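Local coordinates for Ice-binding protein (Flavobacteriaceae bacterium, PDB 5UYT) that probably binds ice crystals and slows their growth through two beta-solenoid ice-binding domains, as an antifreeze protein of an Antarctic bacterium, at residues L6-F12 with T57-D63; G44-M50 with D292-Y297; L80-L84 with I97-L103. All blocks are in the same frame, centred on the assembly; numbering follows the deposited sequence.

Contact 1: L6-F12 with T57-D63; sequences LGAAANF and TSAAAAD
The long helix 55-73 that runs alongside the N-terminal beta-solenoid of this ice-binding protein meets, in contact 1, the short 3-10 turn at residues 8-11 that leads into strand 12-16, and Asp-63 of the helix grips Ala-8 at the start of that turn. The carboxylate oxygen Asp-63 OD2 accepts the backbone N-H of Ala-8 through its anti lone pair, at 2.7 Å from Ala-8 N and with an N-H...O angle of 162°. The CG of Asp-63 stands anti to its own carbonyl carbon (chi1 -67°), which sends the carboxylate across to the turn, while its CB lies 3.2 Å from Leu-6 O. The same oxygen passes close to the Ala-8 methyl, and Gly-7 CA lies 3.6 Å from Asp-63 OD2.

Small side chains let the two backbones come close: the CA atoms of Ala-9 and Ala-60 are 4.2 Å apart. Ala-8 CB rests against Ala-59 CB at 3.9 Å, and the CB atoms of Ala-9 and Ala-60 follow at 4.5 Å. Beyond them, Phe-12 brings ring atom CE2 to 3.5 Å from the methyl of Ala-60, which approaches the ring obliquely, and CZ lies near Thr-57 CG2 at 4.2 Å. The carbonyl oxygens of Ala-8 and Ala-9 lie in the ring plane of Phe-12, at its edge. Phe-15 of strand 12-16 extends this apolar packing, touching Thr-57, Ala-60 and Ala-61, while the hydroxyl of Thr-57 is engaged by Asn-36 and Asn-54. Alanine-lined packing of a helix on the coils, fastened by one carboxylate, fits the ice-binding protein fold, in which a long helix lies along a right-handed beta-solenoid.

Contact 2: G44-M50 with D292-Y297; sequences GNVDGVM and DIELLY
With its CG turned to the side of the backbone N and opposite the carbonyl carbon (chi1 -70°), and the amide rotated to chi2 -47°, Asn-45 presents both ends of its side chain to the backbone of Tyr-297. Asn-45 OD1 accepts the N-H of Tyr-297 at 2.8 Å from Tyr-297 N. In return, Asn-45 ND2 donates to Tyr-297 O at 2.9 Å; this acceptor lies close to the asparagine amide plane, but the donor sits 44° out of the tyrosine carbonyl plane. The tyrosine ring meets Gly-44, its CD1 lying 3.5 Å from Gly-44 C.

Farther along, Ile-293 spreads its branches over the inverse gamma turn centred on Asp-47. Its CG2 touches Gly-48 O at 3.5 Å, and its CD1 comes to 3.4 Å from Asp-47 OD1, the two side chains crossing at about a right angle. That carboxylate is held by Tyr-312 and Thr-308, so each of its oxygens has a partner in the second solenoid. Met-50 CG and Leu-296 CD1 add an apolar touch at 3.8 Å.

Two waters bridge the backbones: one accepts from Val-46 N and Leu-296 N, the other donates to Gly-48 O and Glu-294 O. This junction between the two domains thus combines direct and water-mediated polar bonds with apolar packing by Ile-293: a two-bond grip fixes the orientation of the Asn-45 amide, and water satisfies backbone groups that do not pair directly.

Contact 3: L80-L84 with I97-L103; sequences LAPLL and IGQGASL
Strands 83-85 and 101-104 run parallel on neighbouring coils of the N-terminal beta-solenoid, with Leu-83 level with Ser-102 and Leu-84 with Leu-103. Ser-102 straddles the pairing: its N donates to Pro-82 O at 2.9 Å in a nearly straight bond (172°), and its O accepts from Leu-84 N at 2.9 Å. Strand 83-85 is the outermost of this parallel sheet within the chain, whereas 101-104 is followed by 127-129.

Leu-84 and Leu-103 share one face, where Leu-103 CD2 packs at 3.6 Å from Leu-84 CB and both side chains touch Trp-148. At the preceding corner of the coil, a chi1 of -57° swings CG1 of Ile-97 away from the carbonyl carbon and carries CD1 to the tip of Leu-84, with Ile-97 CD1 at 3.7 Å from Leu-84 CD2. The CG1 of the same isoleucine lies 3.9 Å from Leu-80 CB, and its CG2 branch turns to Pro-82. On the other face, Leu-83 CD1 is 3.7 Å from Ser-102 OG. At the exposed corner, the amide of Gln-99 lies across the proline ring, with Gln-99 OE1 3.5 Å from Pro-82 CG.

Contacts 1 and 3 belong to the N-terminal solenoid, whereas contact 2 joins it to the second. Along the chain contact 1 closes before contact 3 opens; contact 2 begins between the two segments of contact 1 and ends far beyond contact 3, after helix 270-288. The centres of contacts 1 and 2 are 18 Å apart and their nearest atoms about 5 Å, without touching: 44-50 runs into strand 50-52, and helix 55-73, which carries contact 1, starts a few residues later. Contact 3 is the remote one, its centre 28 Å from that of contact 1 and 37 Å from that of contact 2, so helix packing lies nearer the interdomain junction than this coil-to-coil pairing.

Contact 1: L6-F12 with T57-D63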
loop_
_atom_site.group_PDB
_atom_site.type_symbol
_atom_site.label_atom_id
_atom_site.label_comp_id
_atom_site.label_asym_id
_atom_site.label_seq_id
_atom_site.Cartn_x
_atom_site.Cartn_y
_atom_site.Cartn_z
ATOM N N LEU A 6 15.027 -16.296 2.065
ATOM C CA LEU A 6 15.200 -15.245 3.065
ATOM C C LEU A 6 14.444 -15.509 4.372
ATOM O O LEU A 6 14.604 -14.762 5.347
ATOM C CB LEU A 6 14.741 -13.899 2.490
ATOM C CG LEU A 6 15.604 -13.209 1.443
ATOM C CD1 LEU A 6 14.890 -11.932 1.011
ATOM C CD2 LEU A 6 17.013 -12.904 1.965
ATOM N N GLY A 7 13.593 -16.536 4.370
ATOM C CA GLY A 7 12.708 -16.827 5.505
ATOM C C GLY A 7 11.972 -15.595 5.985
ATOM O O GLY A 7 11.255 -14.958 5.208
ATOM N N ALA A 8 12.161 -15.248 7.260
ATOM C CA ALA A 8 11.414 -14.140 7.886
ATOM C C ALA A 8 11.907 -12.760 7.420
ATOM O O ALA A 8 11.162 -11.780 7.465
ATOM C CB ALA A 8 11.481 -14.249 9.401
ATOM N N ALA A 9 13.167 -12.680 7.004
ATOM C CA ALA A 9 13.671 -11.442 6.426
ATOM C C ALA A 9 12.846 -10.999 5.215
ATOM O O ALA A 9 12.776 -9.788 4.911
ATOM C CB ALA A 9 15.135 -11.592 6.040
ATOM N N ALA A 10 12.221 -11.956 4.517
ATOM C CA ALA A 10 11.334 -11.624 3.367
ATOM C C ALA A 10 10.219 -10.624 3.694
ATOM O O ALA A 10 9.732 -9.923 2.795
ATOM C CB ALA A 10 10.734 -12.895 2.766
ATOM N N ASN A 11 9.792 -10.567 4.965
ATOM C CA ASN A 11 8.704 -9.653 5.386
ATOM C C ASN A 11 9.078 -8.185 5.273
ATOM O O ASN A 11 8.211 -7.317 5.263
ATOM C CB ASN A 11 8.284 -9.957 6.836
ATOM C CG ASN A 11 7.677 -11.336 6.987
ATOM O OD1 ASN A 11 6.807 -11.735 6.217
ATOM N ND2 ASN A 11 8.127 -12.067 7.975
ATOM N N PHE A 12 10.377 -7.915 5.172
ATOM C CA PHE A 12 10.903 -6.568 5.296
ATOM C C PHE A 12 11.240 -5.920 3.965
ATOM O O PHE A 12 11.700 -6.589 3.046
ATOM C CB PHE A 12 12.169 -6.587 6.181
ATOM C CG PHE A 12 11.871 -6.805 7.624
ATOM C CD1 PHE A 12 11.794 -5.720 8.499
ATOM C CD2 PHE A 12 11.653 -8.092 8.113
ATOM C CE1 PHE A 12 11.504 -5.907 9.836
ATOM C CE2 PHE A 12 11.355 -8.291 9.461
ATOM C CZ PHE A 12 11.284 -7.196 10.324
ATOM N N THR A 57 11.929 -9.195 14.493
ATOM C CA THR A 57 13.287 -8.767 14.100
ATOM C C THR A 57 14.329 -9.814 14.478
ATOM O O THR A 57 15.361 -9.941 13.810
ATOM C CB THR A 57 13.686 -7.387 14.681
ATOM O OG1 THR A 57 13.696 -7.432 16.111
ATOM C CG2 THR A 57 12.720 -6.289 14.199
ATOM N N SER A 58 14.053 -10.563 15.543
ATOM C CA SER A 58 14.959 -11.624 15.991
ATOM C C SER A 58 14.951 -12.741 14.948
ATOM O O SER A 58 16.013 -13.249 14.565
ATOM C CB SER A 58 14.524 -12.149 17.364
ATOM O OG SER A 58 15.431 -13.132 17.830
ATOM N N ALA A 59 13.749 -13.115 14.502
ATOM C CA ALA A 59 13.554 -14.096 13.423
ATOM C C ALA A 59 14.190 -13.667 12.088
ATOM O O ALA A 59 14.886 -14.470 11.444
ATOM C CB ALA A 59 12.073 -14.410 13.246
ATOM N N ALA A 60 13.974 -12.408 11.702
ATOM C CA ALA A 60 14.589 -11.830 10.490
ATOM C C ALA A 60 16.128 -11.860 10.574
ATOM O O ALA A 60 16.810 -12.223 9.598
ATOM C CB ALA A 60 14.078 -10.410 10.239
ATOM N N ALA A 61 16.667 -11.499 11.739
ATOM C CA ALA A 61 18.120 -11.518 11.944
ATOM C C ALA A 61 18.705 -12.915 11.681
ATOM O O ALA A 61 19.737 -13.040 11.004
ATOM C CB ALA A 61 18.475 -11.037 13.349
ATOM N N ALA A 62 18.048 -13.950 12.216
ATOM C CA ALA A 62 18.534 -15.318 12.067
ATOM C C ALA A 62 18.428 -15.787 10.625
ATOM O O ALA A 62 19.364 -16.399 10.112
ATOM C CB ALA A 62 17.804 -16.273 13.005
ATOM N N ASP A 63 17.302 -15.478 9.970
ATOM C CA ASP A 63 17.095 -15.902 8.589
ATOM C C ASP A 63 17.947 -15.117 7.593
ATOM O O ASP A 63 18.316 -15.658 6.538
ATOM C CB ASP A 63 15.604 -15.864 8.214
ATOM C CG ASP A 63 14.795 -16.907 8.983
ATOM O OD1 ASP A 63 15.428 -17.800 9.606
ATOM O OD2 ASP A 63 13.549 -16.829 8.992
#

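Contact 2: G44-M50 with D292-Y297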
loop_
_atom_site.group_PDB
_atom_site.type_symbol
_atom_site.label_atom_id
_atom_site.label_comp_id
_atom_site.label_asym_id
_atom_site.label_seq_id
_atom_site.Cartn_x
_atom_site.Cartn_y
_atom_site.Cartn_z
ATOM N N GLY A 44 7.336 8.142 7.777
ATOM C CA GLY A 44 5.932 8.532 7.661
ATOM C C GLY A 44 5.103 7.263 7.541
ATOM O O GLY A 44 5.494 6.216 8.047
ATOM N N ASN A 45 3.979 7.332 6.845
ATOM C CA ASN A 45 3.137 6.139 6.673
ATOM C C ASN A 45 3.856 5.084 5.847
ATOM O O ASN A 45 4.346 5.383 4.749
ATOM C CB ASN A 45 1.776 6.519 6.045
ATOM C CG ASN A 45 0.907 7.294 7.001
ATOM O OD1 ASN A 45 0.756 6.905 8.168
ATOM N ND2 ASN A 45 0.309 8.383 6.525
ATOM N N VAL A 46 3.968 3.885 6.422
ATOM C CA VAL A 46 4.626 2.737 5.791
ATOM C C VAL A 46 3.606 1.639 5.554
ATOM O O VAL A 46 2.818 1.352 6.443
ATOM C CB VAL A 46 5.778 2.225 6.689
ATOM C CG1 VAL A 46 6.265 0.852 6.225
ATOM C CG2 VAL A 46 6.939 3.215 6.627
ATOM N N ASP A 47 3.553 1.081 4.339
ATOM C CA ASP A 47 2.707 -0.091 4.124
ATOM C C ASP A 47 3.447 -1.326 4.619
ATOM O O ASP A 47 3.962 -2.127 3.826
ATOM C CB ASP A 47 2.298 -0.269 2.641
ATOM C CG ASP A 47 1.334 -1.416 2.454
ATOM O OD1 ASP A 47 0.758 -1.842 3.476
ATOM O OD2 ASP A 47 1.119 -1.901 1.309
ATOM N N GLY A 48 3.444 -1.498 5.936
ATOM C CA GLY A 48 4.213 -2.546 6.600
ATOM C C GLY A 48 4.240 -2.213 8.079
ATOM O O GLY A 48 3.794 -1.125 8.492
ATOM N N VAL A 49 4.752 -3.144 8.878
ATOM C CA VAL A 49 4.803 -2.940 10.332
ATOM C C VAL A 49 6.159 -2.395 10.714
ATOM O O VAL A 49 7.214 -2.870 10.208
ATOM C CB VAL A 49 4.521 -4.262 11.082
ATOM C CG1 VAL A 49 4.603 -4.088 12.604
ATOM C CG2 VAL A 49 3.173 -4.820 10.628
ATOM N N MET A 50 6.151 -1.400 11.602
ATOM C CA MET A 50 7.404 -0.913 12.208
ATOM C C MET A 50 7.819 -1.891 13.301
ATOM O O MET A 50 7.195 -1.925 14.362
ATOM C CB MET A 50 7.219 0.525 12.757
ATOM C CG MET A 50 6.666 1.516 11.719
ATOM S SD MET A 50 7.604 1.609 10.174
ATOM C CE MET A 50 9.173 2.267 10.762
ATOM N N ASP A 292 -4.113 -5.429 10.667
ATOM C CA ASP A 292 -2.843 -5.987 10.159
ATOM C C ASP A 292 -1.719 -4.961 10.274
ATOM O O ASP A 292 -0.604 -5.277 10.687
ATOM C CB ASP A 292 -2.995 -6.339 8.672
ATOM C CG ASP A 292 -3.947 -7.468 8.452
ATOM O OD1 ASP A 292 -3.912 -8.435 9.243
ATOM O OD2 ASP A 292 -4.734 -7.409 7.497
ATOM N N ILE A 293 -2.009 -3.733 9.859
ATOM C CA ILE A 293 -0.964 -2.691 9.723
ATOM C C ILE A 293 -1.565 -1.395 10.203
ATOM O O ILE A 293 -2.652 -1.010 9.742
ATOM C CB ILE A 293 -0.482 -2.503 8.259
ATOM C CG1 ILE A 293 0.311 -3.740 7.764
ATOM C CG2 ILE A 293 0.346 -1.201 8.094
ATOM C CD1 ILE A 293 0.516 -3.741 6.249
ATOM N N GLU A 294 -0.877 -0.726 11.130
ATOM C CA GLU A 294 -1.331 0.614 11.532
ATOM C C GLU A 294 -0.551 1.674 10.763
ATOM O O GLU A 294 0.698 1.655 10.747
ATOM C CB GLU A 294 -1.201 0.873 13.043
ATOM C CG GLU A 294 -1.670 2.291 13.436
ATOM C CD GLU A 294 -1.548 2.601 14.925
ATOM O OE1 GLU A 294 -1.166 1.696 15.713
ATOM O OE2 GLU A 294 -1.810 3.764 15.313
ATOM N N LEU A 295 -1.285 2.583 10.150
ATOM C CA LEU A 295 -0.693 3.716 9.422
ATOM C C LEU A 295 -0.560 4.808 10.451
ATOM O O LEU A 295 -1.562 5.356 10.937
ATOM C CB LEU A 295 -1.570 4.140 8.203
ATOM C CG LEU A 295 -1.814 3.041 7.155
ATOM C CD1 LEU A 295 -2.789 3.450 6.079
ATOM C CD2 LEU A 295 -0.505 2.565 6.496
ATOM N N LEU A 296 0.693 5.098 10.824
ATOM C CA LEU A 296 0.940 5.850 12.054
ATOM C C LEU A 296 0.702 7.361 12.004
ATOM O O LEU A 296 0.740 8.032 13.064
ATOM C CB LEU A 296 2.356 5.542 12.536
ATOM C CG LEU A 296 2.509 4.095 13.004
ATOM C CD1 LEU A 296 3.985 3.799 13.222
ATOM C CD2 LEU A 296 1.739 3.809 14.294
ATOM N N TYR A 297 0.440 7.894 10.801
ATOM C CA TYR A 297 0.327 9.359 10.609
ATOM C C TYR A 297 -0.926 9.737 9.835
ATOM O O TYR A 297 -0.842 10.058 8.655
ATOM C CB TYR A 297 1.629 9.964 9.991
ATOM C CG TYR A 297 2.824 9.509 10.778
ATOM C CD1 TYR A 297 3.527 8.351 10.414
ATOM C CD2 TYR A 297 3.196 10.167 11.944
ATOM C CE1 TYR A 297 4.603 7.883 11.184
ATOM C CE2 TYR A 297 4.256 9.706 12.715
ATOM C CZ TYR A 297 4.940 8.558 12.334
ATOM O OH TYR A 297 6.010 8.122 13.107
HETATM O O HOH W 1 3.173 3.833 9.267
HETATM O O HOH W 2 3.251 1.123 10.138
#

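Contact 3: L80-L84 with I97-L103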
loop_
_atom_site.group_PDB
_atom_site.type_symbol
_atom_site.label_atom_id
_atom_site.label_comp_id
_atom_site.label_asym_id
_atom_site.label_seq_id
_atom_site.Cartn_x
_atom_site.Cartn_y
_atom_site.Cartn_z
ATOM N N LEU A 80 33.277 -10.505 -13.220
ATOM C CA LEU A 80 33.007 -9.240 -13.879
ATOM C C LEU A 80 33.988 -8.168 -13.448
ATOM O O LEU A 80 34.463 -8.189 -12.319
ATOM C CB LEU A 80 31.577 -8.767 -13.567
ATOM C CG LEU A 80 30.417 -9.676 -13.947
ATOM C CD1 LEU A 80 29.097 -8.995 -13.556
ATOM C CD2 LEU A 80 30.445 -10.022 -15.434
ATOM N N ALA A 81 34.275 -7.233 -14.356
ATOM C CA ALA A 81 35.035 -6.032 -14.023
ATOM C C ALA A 81 34.211 -5.214 -13.021
ATOM O O ALA A 81 32.976 -5.345 -12.981
ATOM C CB ALA A 81 35.346 -5.219 -15.277
ATOM N N PRO A 82 34.881 -4.392 -12.188
ATOM C CA PRO A 82 34.129 -3.683 -11.157
ATOM C C PRO A 82 33.188 -2.597 -11.677
ATOM O O PRO A 82 32.243 -2.263 -10.976
ATOM C CB PRO A 82 35.217 -3.074 -10.265
ATOM C CG PRO A 82 36.407 -2.962 -11.139
ATOM C CD PRO A 82 36.327 -4.118 -12.102
ATOM N N LEU A 83 33.429 -2.066 -12.882
ATOM C CA LEU A 83 32.523 -1.080 -13.473
ATOM C C LEU A 83 31.353 -1.810 -14.139
ATOM O O LEU A 83 31.502 -2.381 -15.217
ATOM C CB LEU A 83 33.250 -0.157 -14.462
ATOM C CG LEU A 83 32.560 1.140 -14.958
ATOM C CD1 LEU A 83 31.610 1.815 -13.959
ATOM C CD2 LEU A 83 33.641 2.121 -15.423
ATOM N N LEU A 84 30.200 -1.794 -13.471
ATOM C CA LEU A 84 28.992 -2.516 -13.911
ATOM C C LEU A 84 27.972 -1.578 -14.498
ATOM O O LEU A 84 27.682 -0.524 -13.915
ATOM C CB LEU A 84 28.292 -3.178 -12.735
ATOM C CG LEU A 84 28.790 -4.398 -11.973
ATOM C CD1 LEU A 84 27.586 -4.897 -11.188
ATOM C CD2 LEU A 84 29.296 -5.470 -12.930
ATOM N N ILE A 97 32.875 -10.424 -8.237
ATOM C CA ILE A 97 33.676 -9.219 -8.420
ATOM C C ILE A 97 34.596 -9.096 -7.203
ATOM O O ILE A 97 34.136 -8.749 -6.114
ATOM C CB ILE A 97 32.797 -7.949 -8.571
ATOM C CG1 ILE A 97 31.812 -8.113 -9.742
ATOM C CG2 ILE A 97 33.698 -6.732 -8.776
ATOM C CD1 ILE A 97 30.851 -6.965 -9.941
ATOM N N GLY A 98 35.892 -9.371 -7.389
ATOM C CA GLY A 98 36.820 -9.518 -6.254
ATOM C C GLY A 98 37.408 -8.220 -5.727
ATOM O O GLY A 98 38.595 -8.153 -5.397
ATOM N N GLN A 99 36.563 -7.196 -5.635
ATOM C CA GLN A 99 36.939 -5.844 -5.196
ATOM C C GLN A 99 35.639 -5.052 -5.080
ATOM O O GLN A 99 34.564 -5.591 -5.371
ATOM C CB GLN A 99 37.897 -5.185 -6.207
ATOM C CG GLN A 99 37.294 -4.994 -7.603
ATOM C CD GLN A 99 38.313 -4.556 -8.638
ATOM O OE1 GLN A 99 38.791 -3.414 -8.618
ATOM N NE2 GLN A 99 38.646 -5.461 -9.560
ATOM N N GLY A 100 35.715 -3.789 -4.655
ATOM C CA GLY A 100 34.538 -2.911 -4.640
ATOM C C GLY A 100 34.034 -2.653 -6.056
ATOM O O GLY A 100 34.832 -2.557 -7.016
ATOM N N ALA A 101 32.716 -2.550 -6.185
ATOM C CA ALA A 101 32.073 -2.388 -7.487
ATOM C C ALA A 101 31.355 -1.028 -7.602
ATOM O O ALA A 101 31.014 -0.393 -6.607
ATOM C CB ALA A 101 31.093 -3.531 -7.739
ATOM N N SER A 102 31.155 -0.572 -8.829
ATOM C CA SER A 102 30.398 0.651 -9.032
ATOM C C SER A 102 29.458 0.514 -10.214
ATOM O O SER A 102 29.856 0.130 -11.335
ATOM C CB SER A 102 31.307 1.866 -9.192
ATOM O OG SER A 102 32.162 1.696 -10.305
ATOM N N LEU A 103 28.204 0.835 -9.943
ATOM C CA LEU A 103 27.163 0.802 -10.973
ATOM C C LEU A 103 27.069 2.156 -11.644
ATOM O O LEU A 103 27.231 3.217 -10.998
ATOM C CB LEU A 103 25.791 0.432 -10.350
ATOM C CG LEU A 103 25.616 -1.013 -9.853
ATOM C CD1 LEU A 103 24.444 -1.068 -8.886
ATOM C CD2 LEU A 103 25.349 -1.960 -11.018
#